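Protein LEC-6 (Caenorhabditis elegans, PDB 3VV1) is a galectin that binds galactose-containing glycans, with a preference for fucose-containing saccharides such as galactose-1,4-fucose. Local coordinates at residues R66-I71 against G141-E146; A46-V51 against L112-N117; E27-Q32 against H152-H157; D98-P103 against H129-V134. One frame throughout, in Å; residues are numbered along the deposited sequence.

Interaction 1 of 4, residues R66-I71 against G141-E146; sequences RTPDDI and GVHLIE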
# COMPACT_ATOMS: atom_id res chain seq x y z
N ARG A 66 -8.41 10.48 -9.70
CA ARG A 66 -8.20 11.95 -9.67
C ARG A 66 -6.71 12.24 -9.64
O ARG A 66 -5.97 11.57 -8.89
CB ARG A 66 -8.74 12.60 -8.35
CG ARG A 66 -10.21 12.43 -8.21
CD ARG A 66 -10.65 13.15 -6.94
NE ARG A 66 -10.77 14.47 -7.41
CZ ARG A 66 -11.89 15.18 -7.51
NH1 ARG A 66 -13.08 14.73 -7.13
NH2 ARG A 66 -11.78 16.35 -8.03
N THR A 67 -6.28 13.27 -10.36
CA THR A 67 -4.95 13.88 -10.14
C THR A 67 -5.17 15.08 -9.17
O THR A 67 -6.34 15.39 -8.83
CB THR A 67 -4.33 14.41 -11.44
OG1 THR A 67 -4.97 15.65 -11.80
CG2 THR A 67 -4.51 13.45 -12.57
N PRO A 68 -4.11 15.77 -8.76
CA PRO A 68 -4.34 16.94 -7.90
C PRO A 68 -5.17 18.02 -8.61
O PRO A 68 -5.79 18.84 -7.93
CB PRO A 68 -2.91 17.44 -7.59
CG PRO A 68 -2.09 16.15 -7.64
CD PRO A 68 -2.68 15.40 -8.81
N ASP A 69 -5.18 18.03 -9.94
CA ASP A 69 -5.83 19.13 -10.70
C ASP A 69 -7.16 18.74 -11.36
O ASP A 69 -7.95 19.66 -11.72
CB ASP A 69 -4.90 19.62 -11.77
CG ASP A 69 -3.66 20.24 -11.17
OD1 ASP A 69 -3.74 20.88 -10.09
OD2 ASP A 69 -2.59 20.09 -11.77
N ASP A 70 -7.39 17.42 -11.59
CA ASP A 70 -8.52 17.06 -12.44
C ASP A 70 -8.96 15.66 -12.21
O ASP A 70 -8.20 14.88 -11.57
CB ASP A 70 -8.17 17.28 -13.93
CG ASP A 70 -8.54 18.67 -14.40
OD1 ASP A 70 -9.73 19.13 -14.22
OD2 ASP A 70 -7.62 19.33 -14.91
N ILE A 71 -10.12 15.29 -12.75
CA ILE A 71 -10.55 13.90 -12.70
C ILE A 71 -10.18 13.22 -14.04
O ILE A 71 -10.64 13.64 -15.12
CB ILE A 71 -12.07 13.74 -12.49
CG1 ILE A 71 -12.44 14.38 -11.13
CG2 ILE A 71 -12.42 12.25 -12.55
CD1 ILE A 71 -13.95 14.52 -10.98
N GLY A 141 -0.54 10.98 -13.49
CA GLY A 141 -0.66 12.01 -12.43
C GLY A 141 -1.70 11.66 -11.39
O GLY A 141 -1.85 12.39 -10.42
N VAL A 142 -2.40 10.53 -11.54
CA VAL A 142 -3.44 10.16 -10.58
C VAL A 142 -2.82 10.01 -9.21
O VAL A 142 -1.75 9.37 -9.04
CB VAL A 142 -4.17 8.89 -11.04
CG1 VAL A 142 -5.03 8.29 -9.91
CG2 VAL A 142 -5.06 9.24 -12.22
N HIS A 143 -3.49 10.60 -8.20
CA HIS A 143 -2.98 10.51 -6.81
C HIS A 143 -4.03 10.05 -5.83
O HIS A 143 -3.70 9.79 -4.68
CB HIS A 143 -2.36 11.83 -6.33
CG HIS A 143 -3.36 12.87 -5.87
ND1 HIS A 143 -3.28 13.73 -4.79
CD2 HIS A 143 -4.47 13.21 -6.55
CE1 HIS A 143 -4.40 14.49 -4.80
NE2 HIS A 143 -5.13 14.18 -5.86
N LEU A 144 -5.28 9.90 -6.29
CA LEU A 144 -6.36 9.52 -5.36
C LEU A 144 -7.42 8.71 -6.09
O LEU A 144 -7.78 9.03 -7.25
CB LEU A 144 -7.06 10.80 -4.81
CG LEU A 144 -6.43 11.57 -3.71
CD1 LEU A 144 -7.23 12.87 -3.55
CD2 LEU A 144 -6.51 10.62 -2.49
N ILE A 145 -7.89 7.65 -5.42
CA ILE A 145 -9.02 6.88 -5.87
C ILE A 145 -10.19 7.22 -4.92
O ILE A 145 -10.07 7.03 -3.70
CB ILE A 145 -8.68 5.38 -5.87
CG1 ILE A 145 -7.58 5.12 -6.96
CG2 ILE A 145 -9.92 4.50 -6.12
CD1 ILE A 145 -6.92 3.80 -6.73
N GLU A 146 -11.28 7.75 -5.50
CA GLU A 146 -12.46 8.13 -4.69
C GLU A 146 -13.66 7.26 -5.06
O GLU A 146 -13.93 7.09 -6.25
CB GLU A 146 -12.75 9.61 -4.96
CG GLU A 146 -13.91 10.26 -4.26
CD GLU A 146 -13.93 11.75 -4.60
OE1 GLU A 146 -13.76 12.08 -5.82
OE2 GLU A 146 -14.08 12.60 -3.67

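Interaction 2 of 4, residues A46-V51 against L112-N117; sequences ARLRLV and LEFVSN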
# COMPACT_ATOMS: atom_id res chain seq x y z
N ALA A 46 -1.09 -0.33 -14.37
CA ALA A 46 -1.75 -0.37 -13.03
C ALA A 46 -3.15 -0.98 -13.13
O ALA A 46 -3.89 -0.69 -14.13
CB ALA A 46 -1.84 1.07 -12.48
N ARG A 47 -3.56 -1.74 -12.11
CA ARG A 47 -4.86 -2.35 -12.07
C ARG A 47 -5.50 -2.03 -10.73
O ARG A 47 -4.91 -2.34 -9.71
CB ARG A 47 -4.77 -3.88 -12.26
CG ARG A 47 -6.10 -4.61 -12.12
CD ARG A 47 -5.98 -6.11 -12.32
NE ARG A 47 -5.44 -6.43 -13.63
CZ ARG A 47 -6.20 -6.84 -14.65
NH1 ARG A 47 -7.54 -7.00 -14.48
NH2 ARG A 47 -5.61 -7.06 -15.80
N LEU A 48 -6.76 -1.59 -10.75
CA LEU A 48 -7.53 -1.40 -9.55
C LEU A 48 -8.68 -2.43 -9.60
O LEU A 48 -9.43 -2.44 -10.58
CB LEU A 48 -8.16 0.02 -9.58
CG LEU A 48 -9.27 0.26 -8.50
CD1 LEU A 48 -8.68 0.17 -7.08
CD2 LEU A 48 -9.88 1.67 -8.76
N ARG A 49 -8.80 -3.28 -8.57
CA ARG A 49 -9.84 -4.28 -8.49
C ARG A 49 -10.70 -3.95 -7.28
O ARG A 49 -10.17 -3.86 -6.14
CB ARG A 49 -9.26 -5.68 -8.34
CG ARG A 49 -10.38 -6.72 -8.20
CD ARG A 49 -9.93 -8.18 -8.49
NE ARG A 49 -8.67 -8.44 -7.82
CZ ARG A 49 -8.54 -8.58 -6.50
NH1 ARG A 49 -9.63 -8.51 -5.73
NH2 ARG A 49 -7.35 -8.77 -5.95
N LEU A 50 -12.02 -3.83 -7.51
CA LEU A 50 -12.97 -3.53 -6.45
C LEU A 50 -13.97 -4.63 -6.38
O LEU A 50 -14.42 -5.10 -7.44
CB LEU A 50 -13.70 -2.24 -6.82
CG LEU A 50 -12.81 -1.01 -6.92
CD1 LEU A 50 -13.67 0.12 -7.49
CD2 LEU A 50 -12.26 -0.61 -5.56
N VAL A 51 -14.34 -5.07 -5.17
CA VAL A 51 -15.52 -5.97 -5.09
C VAL A 51 -16.56 -5.09 -4.43
O VAL A 51 -16.30 -4.53 -3.34
CB VAL A 51 -15.22 -7.21 -4.23
CG1 VAL A 51 -16.52 -8.03 -4.04
CG2 VAL A 51 -14.16 -8.06 -4.95
N LEU A 112 -15.20 -5.32 -10.11
CA LEU A 112 -14.99 -4.23 -11.13
C LEU A 112 -13.54 -3.89 -11.17
O LEU A 112 -12.92 -3.62 -10.13
CB LEU A 112 -15.83 -3.00 -10.71
CG LEU A 112 -15.61 -1.71 -11.51
CD1 LEU A 112 -16.11 -1.96 -12.92
CD2 LEU A 112 -16.39 -0.52 -10.83
N GLU A 113 -12.98 -4.00 -12.36
CA GLU A 113 -11.53 -3.72 -12.49
C GLU A 113 -11.28 -2.65 -13.52
O GLU A 113 -11.92 -2.63 -14.57
CB GLU A 113 -10.80 -4.99 -12.87
CG GLU A 113 -11.00 -6.07 -11.85
CD GLU A 113 -10.39 -7.36 -12.35
OE1 GLU A 113 -9.14 -7.56 -12.15
OE2 GLU A 113 -11.14 -8.18 -13.01
N PHE A 114 -10.30 -1.80 -13.24
CA PHE A 114 -9.82 -0.80 -14.18
C PHE A 114 -8.33 -1.15 -14.43
O PHE A 114 -7.57 -1.42 -13.49
CB PHE A 114 -9.86 0.59 -13.52
CG PHE A 114 -11.27 1.04 -13.12
CD1 PHE A 114 -11.84 0.61 -11.92
CD2 PHE A 114 -12.05 1.80 -14.01
CE1 PHE A 114 -13.18 0.97 -11.58
CE2 PHE A 114 -13.36 2.23 -13.65
CZ PHE A 114 -13.91 1.80 -12.43
N VAL A 115 -7.92 -1.05 -15.69
CA VAL A 115 -6.51 -1.37 -16.05
C VAL A 115 -6.05 -0.24 -16.95
O VAL A 115 -6.68 0.04 -17.98
CB VAL A 115 -6.36 -2.69 -16.82
CG1 VAL A 115 -4.84 -3.01 -17.01
CG2 VAL A 115 -7.05 -3.80 -16.03
N SER A 116 -4.95 0.43 -16.59
CA SER A 116 -4.51 1.61 -17.35
C SER A 116 -3.21 1.39 -18.04
O SER A 116 -2.20 1.10 -17.40
CB SER A 116 -4.26 2.75 -16.37
OG SER A 116 -3.85 3.88 -17.11
N ASN A 117 -3.21 1.55 -19.35
CA ASN A 117 -1.97 1.41 -20.13
C ASN A 117 -2.11 2.07 -21.47
O ASN A 117 -3.19 1.93 -22.13
CB ASN A 117 -1.64 -0.01 -20.37
CG ASN A 117 -0.13 -0.24 -20.42
OD1 ASN A 117 0.72 0.66 -20.71
ND2 ASN A 117 0.22 -1.45 -20.05

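Interaction 3 of 4, residues E27-Q32 against H152-H157; sequences EFFNPQ and HVHSAH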
# COMPACT_ATOMS: atom_id res chain seq x y z
N GLU A 27 -4.03 -4.21 -0.49
CA GLU A 27 -5.44 -4.49 -0.52
C GLU A 27 -6.10 -4.21 0.81
O GLU A 27 -5.51 -4.50 1.88
CB GLU A 27 -5.68 -5.94 -0.90
CG GLU A 27 -7.12 -6.31 -1.06
CD GLU A 27 -7.21 -7.67 -1.72
OE1 GLU A 27 -6.33 -8.56 -1.37
OE2 GLU A 27 -8.12 -7.79 -2.59
N PHE A 28 -7.33 -3.67 0.74
CA PHE A 28 -8.08 -3.29 1.96
C PHE A 28 -9.49 -3.81 1.89
O PHE A 28 -10.08 -3.90 0.81
CB PHE A 28 -8.07 -1.77 2.11
CG PHE A 28 -6.68 -1.21 2.20
CD1 PHE A 28 -5.97 -1.21 3.43
CD2 PHE A 28 -6.06 -0.66 1.04
CE1 PHE A 28 -4.68 -0.66 3.52
CE2 PHE A 28 -4.75 -0.11 1.17
CZ PHE A 28 -4.06 -0.16 2.39
N PHE A 29 -10.00 -4.20 3.04
CA PHE A 29 -11.36 -4.77 3.15
C PHE A 29 -12.29 -3.85 3.94
O PHE A 29 -11.86 -3.21 4.90
CB PHE A 29 -11.29 -6.19 3.75
CG PHE A 29 -10.53 -7.13 2.85
CD1 PHE A 29 -9.13 -7.22 2.92
CD2 PHE A 29 -11.22 -7.88 1.89
CE1 PHE A 29 -8.44 -8.04 2.05
CE2 PHE A 29 -10.53 -8.70 1.01
CZ PHE A 29 -9.14 -8.78 1.10
N ASN A 30 -13.55 -3.81 3.50
CA ASN A 30 -14.57 -2.98 4.17
C ASN A 30 -14.14 -1.54 4.47
O ASN A 30 -14.31 -1.06 5.57
CB ASN A 30 -15.08 -3.68 5.46
CG ASN A 30 -15.88 -4.92 5.14
OD1 ASN A 30 -15.64 -6.03 5.70
ND2 ASN A 30 -16.84 -4.76 4.32
N PRO A 31 -13.57 -0.84 3.48
CA PRO A 31 -13.33 0.64 3.76
C PRO A 31 -14.72 1.34 3.76
O PRO A 31 -15.61 0.96 2.96
CB PRO A 31 -12.49 1.04 2.54
CG PRO A 31 -12.94 0.05 1.40
CD PRO A 31 -13.21 -1.27 2.09
N GLN A 32 -14.96 2.34 4.59
CA GLN A 32 -16.26 3.11 4.61
C GLN A 32 -16.50 4.04 3.39
O GLN A 32 -15.57 4.75 3.04
CB GLN A 32 -16.26 4.02 5.82
CG GLN A 32 -16.21 3.28 7.18
CD GLN A 32 -15.34 3.97 8.24
OE1 GLN A 32 -14.13 4.15 8.05
NE2 GLN A 32 -15.94 4.33 9.36
N HIS A 152 -21.54 -0.25 -1.58
CA HIS A 152 -20.74 -0.78 -0.50
C HIS A 152 -19.49 -1.36 -1.10
O HIS A 152 -19.57 -2.15 -2.05
CB HIS A 152 -21.57 -1.88 0.15
CG HIS A 152 -20.72 -2.74 1.06
ND1 HIS A 152 -20.19 -2.25 2.21
CD2 HIS A 152 -20.16 -4.01 0.86
CE1 HIS A 152 -19.38 -3.21 2.74
NE2 HIS A 152 -19.42 -4.28 1.94
N VAL A 153 -18.33 -0.98 -0.55
CA VAL A 153 -17.06 -1.54 -1.06
C VAL A 153 -16.65 -2.68 -0.11
O VAL A 153 -16.26 -2.45 1.05
CB VAL A 153 -15.95 -0.44 -1.14
CG1 VAL A 153 -14.67 -1.06 -1.66
CG2 VAL A 153 -16.39 0.66 -2.11
N HIS A 154 -16.66 -3.91 -0.63
CA HIS A 154 -16.15 -5.02 0.14
C HIS A 154 -14.61 -5.03 0.13
O HIS A 154 -13.99 -5.30 1.18
CB HIS A 154 -16.65 -6.35 -0.45
CG HIS A 154 -15.92 -7.53 0.11
ND1 HIS A 154 -16.06 -7.95 1.40
CD2 HIS A 154 -14.96 -8.34 -0.46
CE1 HIS A 154 -15.22 -9.00 1.63
NE2 HIS A 154 -14.54 -9.23 0.51
N SER A 155 -13.99 -4.81 -1.03
CA SER A 155 -12.48 -4.83 -1.07
C SER A 155 -11.98 -3.95 -2.15
O SER A 155 -12.69 -3.71 -3.15
CB SER A 155 -11.94 -6.28 -1.24
OG SER A 155 -12.37 -6.87 -2.47
N ALA A 156 -10.77 -3.42 -1.97
CA ALA A 156 -10.13 -2.59 -2.98
C ALA A 156 -8.63 -2.94 -3.04
O ALA A 156 -8.00 -3.02 -1.95
CB ALA A 156 -10.33 -1.12 -2.64
N HIS A 157 -8.10 -3.15 -4.27
CA HIS A 157 -6.74 -3.62 -4.46
C HIS A 157 -6.13 -2.91 -5.60
O HIS A 157 -6.79 -2.75 -6.63
CB HIS A 157 -6.77 -5.12 -4.76
CG HIS A 157 -5.44 -5.68 -5.25
ND1 HIS A 157 -5.17 -6.34 -6.42
CD2 HIS A 157 -4.24 -5.62 -4.56
CE1 HIS A 157 -3.87 -6.69 -6.42
NE2 HIS A 157 -3.28 -6.23 -5.30
O HOH W 1 -10.35 -6.19 -4.21
O HOH W 2 -18.09 -6.53 2.76
O HOH W 3 -18.27 1.02 1.50

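Interaction 4 of 4, residues D98-P103 against H129-V134; sequences DRHANP and HFADFV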
# COMPACT_ATOMS: atom_id res chain seq x y z
N ASP A 98 -19.03 9.61 -22.29
CA ASP A 98 -19.22 8.33 -22.97
C ASP A 98 -20.35 7.63 -22.24
O ASP A 98 -20.26 7.44 -20.99
CB ASP A 98 -18.00 7.39 -22.90
CG ASP A 98 -16.80 7.88 -23.69
OD1 ASP A 98 -16.97 8.71 -24.62
OD2 ASP A 98 -15.69 7.34 -23.39
N ARG A 99 -21.37 7.19 -22.95
CA ARG A 99 -22.49 6.51 -22.30
C ARG A 99 -22.51 5.04 -22.67
O ARG A 99 -22.39 4.71 -23.85
CB ARG A 99 -23.80 7.18 -22.66
CG ARG A 99 -23.79 8.61 -22.12
CD ARG A 99 -25.08 9.41 -22.22
NE ARG A 99 -26.08 8.94 -21.28
CZ ARG A 99 -26.51 9.61 -20.20
NH1 ARG A 99 -26.03 10.79 -19.84
NH2 ARG A 99 -27.42 9.06 -19.46
N HIS A 100 -22.74 4.17 -21.69
CA HIS A 100 -22.76 2.70 -21.88
C HIS A 100 -23.98 2.17 -21.19
O HIS A 100 -24.63 2.88 -20.37
CB HIS A 100 -21.51 2.09 -21.19
CG HIS A 100 -20.25 2.63 -21.78
ND1 HIS A 100 -19.76 2.16 -22.95
CD2 HIS A 100 -19.37 3.60 -21.31
CE1 HIS A 100 -18.60 2.82 -23.22
NE2 HIS A 100 -18.37 3.72 -22.24
N ALA A 101 -24.27 0.93 -21.47
CA ALA A 101 -25.33 0.25 -20.72
C ALA A 101 -24.87 0.12 -19.27
O ALA A 101 -23.66 0.25 -18.94
CB ALA A 101 -25.60 -1.12 -21.32
N ASN A 102 -25.83 -0.10 -18.39
CA ASN A 102 -25.50 -0.28 -16.96
C ASN A 102 -25.37 -1.79 -16.72
O ASN A 102 -26.36 -2.54 -16.85
CB ASN A 102 -26.63 0.29 -16.08
CG ASN A 102 -26.30 0.21 -14.59
OD1 ASN A 102 -25.26 -0.34 -14.19
ND2 ASN A 102 -27.21 0.69 -13.75
N PRO A 103 -24.15 -2.24 -16.39
CA PRO A 103 -23.97 -3.68 -16.23
C PRO A 103 -24.34 -4.13 -14.82
O PRO A 103 -24.27 -5.35 -14.51
CB PRO A 103 -22.47 -3.84 -16.43
CG PRO A 103 -21.87 -2.57 -15.86
CD PRO A 103 -22.88 -1.47 -16.23
N HIS A 129 -14.75 -7.98 -20.40
CA HIS A 129 -14.54 -6.60 -20.82
C HIS A 129 -15.87 -5.87 -20.93
O HIS A 129 -16.82 -6.36 -21.55
CB HIS A 129 -13.82 -6.55 -22.16
CG HIS A 129 -13.51 -5.17 -22.61
ND1 HIS A 129 -14.32 -4.45 -23.46
CD2 HIS A 129 -12.43 -4.34 -22.28
CE1 HIS A 129 -13.76 -3.22 -23.64
NE2 HIS A 129 -12.61 -3.16 -22.94
N PHE A 130 -15.93 -4.69 -20.32
CA PHE A 130 -17.15 -3.86 -20.33
C PHE A 130 -16.97 -2.65 -21.25
O PHE A 130 -17.83 -2.38 -22.12
CB PHE A 130 -17.49 -3.43 -18.90
CG PHE A 130 -18.57 -2.39 -18.85
CD1 PHE A 130 -19.88 -2.70 -19.25
CD2 PHE A 130 -18.26 -1.11 -18.45
CE1 PHE A 130 -20.86 -1.72 -19.23
CE2 PHE A 130 -19.24 -0.11 -18.50
CZ PHE A 130 -20.55 -0.44 -18.86
N ALA A 131 -15.89 -1.87 -21.05
CA ALA A 131 -15.72 -0.68 -21.89
C ALA A 131 -14.28 -0.24 -21.81
O ALA A 131 -13.61 -0.49 -20.82
CB ALA A 131 -16.60 0.47 -21.38
N ASP A 132 -13.83 0.45 -22.85
CA ASP A 132 -12.61 1.22 -22.79
C ASP A 132 -12.91 2.71 -22.62
O ASP A 132 -13.96 3.23 -23.12
CB ASP A 132 -11.85 1.07 -24.10
CG ASP A 132 -10.99 -0.20 -24.13
OD1 ASP A 132 -10.90 -0.97 -23.16
OD2 ASP A 132 -10.36 -0.39 -25.20
N PHE A 133 -12.00 3.41 -21.92
CA PHE A 133 -12.07 4.86 -21.83
C PHE A 133 -10.71 5.36 -22.31
O PHE A 133 -9.69 5.02 -21.75
CB PHE A 133 -12.30 5.29 -20.36
CG PHE A 133 -12.38 6.78 -20.19
CD1 PHE A 133 -13.49 7.45 -20.64
CD2 PHE A 133 -11.31 7.49 -19.62
CE1 PHE A 133 -13.57 8.84 -20.47
CE2 PHE A 133 -11.39 8.86 -19.45
CZ PHE A 133 -12.52 9.55 -19.89
N VAL A 134 -10.70 6.20 -23.32
CA VAL A 134 -9.44 6.77 -23.81
C VAL A 134 -9.18 8.03 -23.00
O VAL A 134 -9.96 9.03 -23.11
CB VAL A 134 -9.57 7.08 -25.32
CG1 VAL A 134 -8.33 7.85 -25.80
CG2 VAL A 134 -9.77 5.79 -26.14
O HOH W 4 -15.86 5.04 -22.09
O HOH W 5 -13.13 7.16 -24.42

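Interaction 1 of 4, residues R66-I71 against G141-E146
R66 and L144 form an antiparallel hydrogen-bonded pair, in which R66 N gives its hydrogen to L144 O over 2.9 Å, almost straight at 174°. R66 O accepts twice, from H143 N at 2.8 Å and from L144 N at 3.2 Å, the latter bond the more bent. H143 and L144 both face R66, a classic beta bulge. It lies where strand 60-66 ends beside the start of strand 144-149, in the sheet of the galectin beta-sandwich that carries the glycan pocket.

The ionic contact is R66 NH1 to E146 OE1, 3.0 Å, made on the syn lone pair and within the guanidinium plane. E146 suits the site because its extended chain reaches that edge. OE1 also takes a hydrogen bond from N64 ND2, and I71 CG1 packs over one guanidinium face.

Other polar contacts centre on T67. Its CB meets G141 O at 3.4 Å, while OG1 accepts from D69 N (an ST turn) and D70 N (an ST motif) in its own loop.

Among apolar contacts, P68 CG sits 3.8 Å from the H143 ring centroid as a CH-pi contact, only 3° off the normal, and L144 CG covers the opposite face.

Interaction 2 of 4, residues A46-V51 against L112-N117
L48 and F114 sit opposite each other in the middle of two antiparallel strands, 46-54 and 110-117, which are the central neighbours of the six-stranded sheet of the galectin beta-sandwich. Their backbones are joined by paired bonds such as L48 N to F114 O, 2.9 Å, and the axes of the segments 46-51 and 112-117 run 4.7 Å apart at 172°.

The face bearing L48, L50, L112 and F114 is turned to the other sheet, where L65 and I63 meet it, and apolar residues suit that interior. The methyls of two leucines are the bumps here: L48 CD2 packs on F114 CD1 at 3.9 Å, the two side chains side by side, while L50 CD1 meets the edge of the same ring at CE1, 4.2 Å away. F75 packs edge-to-face with this ring.

The face bearing R47, R49, E113 and V115 carries long polar chains whose aliphatic parts pack while their charged ends stay near the surface. R49 CG runs alongside E113 CG at 3.8 Å. R47 starts extended and then bends at chi3 (-59°), which carries its guanidinium over V115, whose CG2 is the bump beneath the centre of the flat group, 3.4 Å from CZ. From there R47 NH1 forms a salt bridge with E113 OE1, 2.9 Å, reaching that oxygen from above the carboxylate plane.

Interaction 3 of 4, residues E27-Q32 against H152-H157
An antiparallel edge-strand pairing, in which F28 bonds to A156 in both directions, brings the N-terminal strand 27-29 onto the last strand of the chain. F28 N to A156 O measures 2.8 Å, and the return bond A156 N to F28 O 2.9 Å. Past the strand, N30 N donates to H154 O in a nearly straight bond (171°), but the donor stands above the carbonyl plane. H154 and S155 together face V51 on the far neighbour strand, a classic beta bulge at the corner where the chain turns at 154.

Side chains fit round this corner. The F29 ring offers its edge to the face of H154 in an offset edge-to-face pair, centroids 5.7 Å apart, and its CD2 also touches S155 CB at 3.6 Å. The rigid P31 ring crosses branched V153 at about a right angle, P31 CG 3.7 Å from V153 CG1. One water takes a hydrogen from N30 ND2 (2.7 Å) and also bonds H152 NE2 and H154 ND1, tying three polar side chains together; another links E27 OE2 and S155 OG. V153 O is buried without a partner. F24 of the second subunit packs on A156, and S23 of that subunit on F28. Terminal strands lying antiparallel side by side are typical of the galectin beta-sandwich.

Interaction 4 of 4, residues D98-P103 against H129-V134
F130 reaches from strand 128-134 toward P103, H100 and A101, and the contact here joins the two sheets of the sandwich near one side. The strand axes of 98-100 and 129-134 stand 9.2 Å apart, too far for backbone pairing, so side chains and water fill the interval.

Two CH-pi contacts lead. P103 CG lies over one face of the F130 ring, 4.0 Å from its centroid, the compact proline crossing the ring at about a right angle. A131 CB lies over the H100 ring, 3.8 Å from the centroid and 18° off the normal; alanine is small enough to bring its methyl close against the ring face. F130 has CG opposite its backbone N (chi1 170°), which swings the ring toward the other segment and lets CZ meet H100 CB at 3.6 Å.

A carbonyl meets the same ring at its edge: A101 O lies in the ring plane, 3.2 Å from F130 CZ, where the hydrogens carry slight positive charge.

The polar contacts run through water. One water donates to D98 OD2 (2.6 Å) and to D132 O, and also bonds H100 NE2 in the ring plane. A second donates to D98 OD2 (2.8 Å) and accepts from V134 N.

Next to D98, R99 is a pocket residue that touches fucose and is salt-bridged to E81 and E97. Two waters donating to one oxygen of D98 are consistent with a charged carboxylate.

Interactions 2 and 3 share one sheet: strands 46-54 and 151-159 are neighbours, with probable hydrogen bonds from H154 N to V51 O and from R49 N to H157 O, both 2.8 Å. Interaction 1 belongs to the facing sheet and meets interaction 2 across the interior, I145 CG2 lying 3.9 Å from L48 CD2. Interaction 4 spans both sheets; its centre is about 23 Å from that of interaction 3, on the opposite side of the chain's centre. Interaction 4 holds R99 of the glycan pocket, and the side chain of D98 is about 9 Å from the bound galactose. In interaction 1 the side chain of R66 is about 10 Å from galactose. Interaction 3 lies against the second subunit, which I145 of interaction 1 also touches.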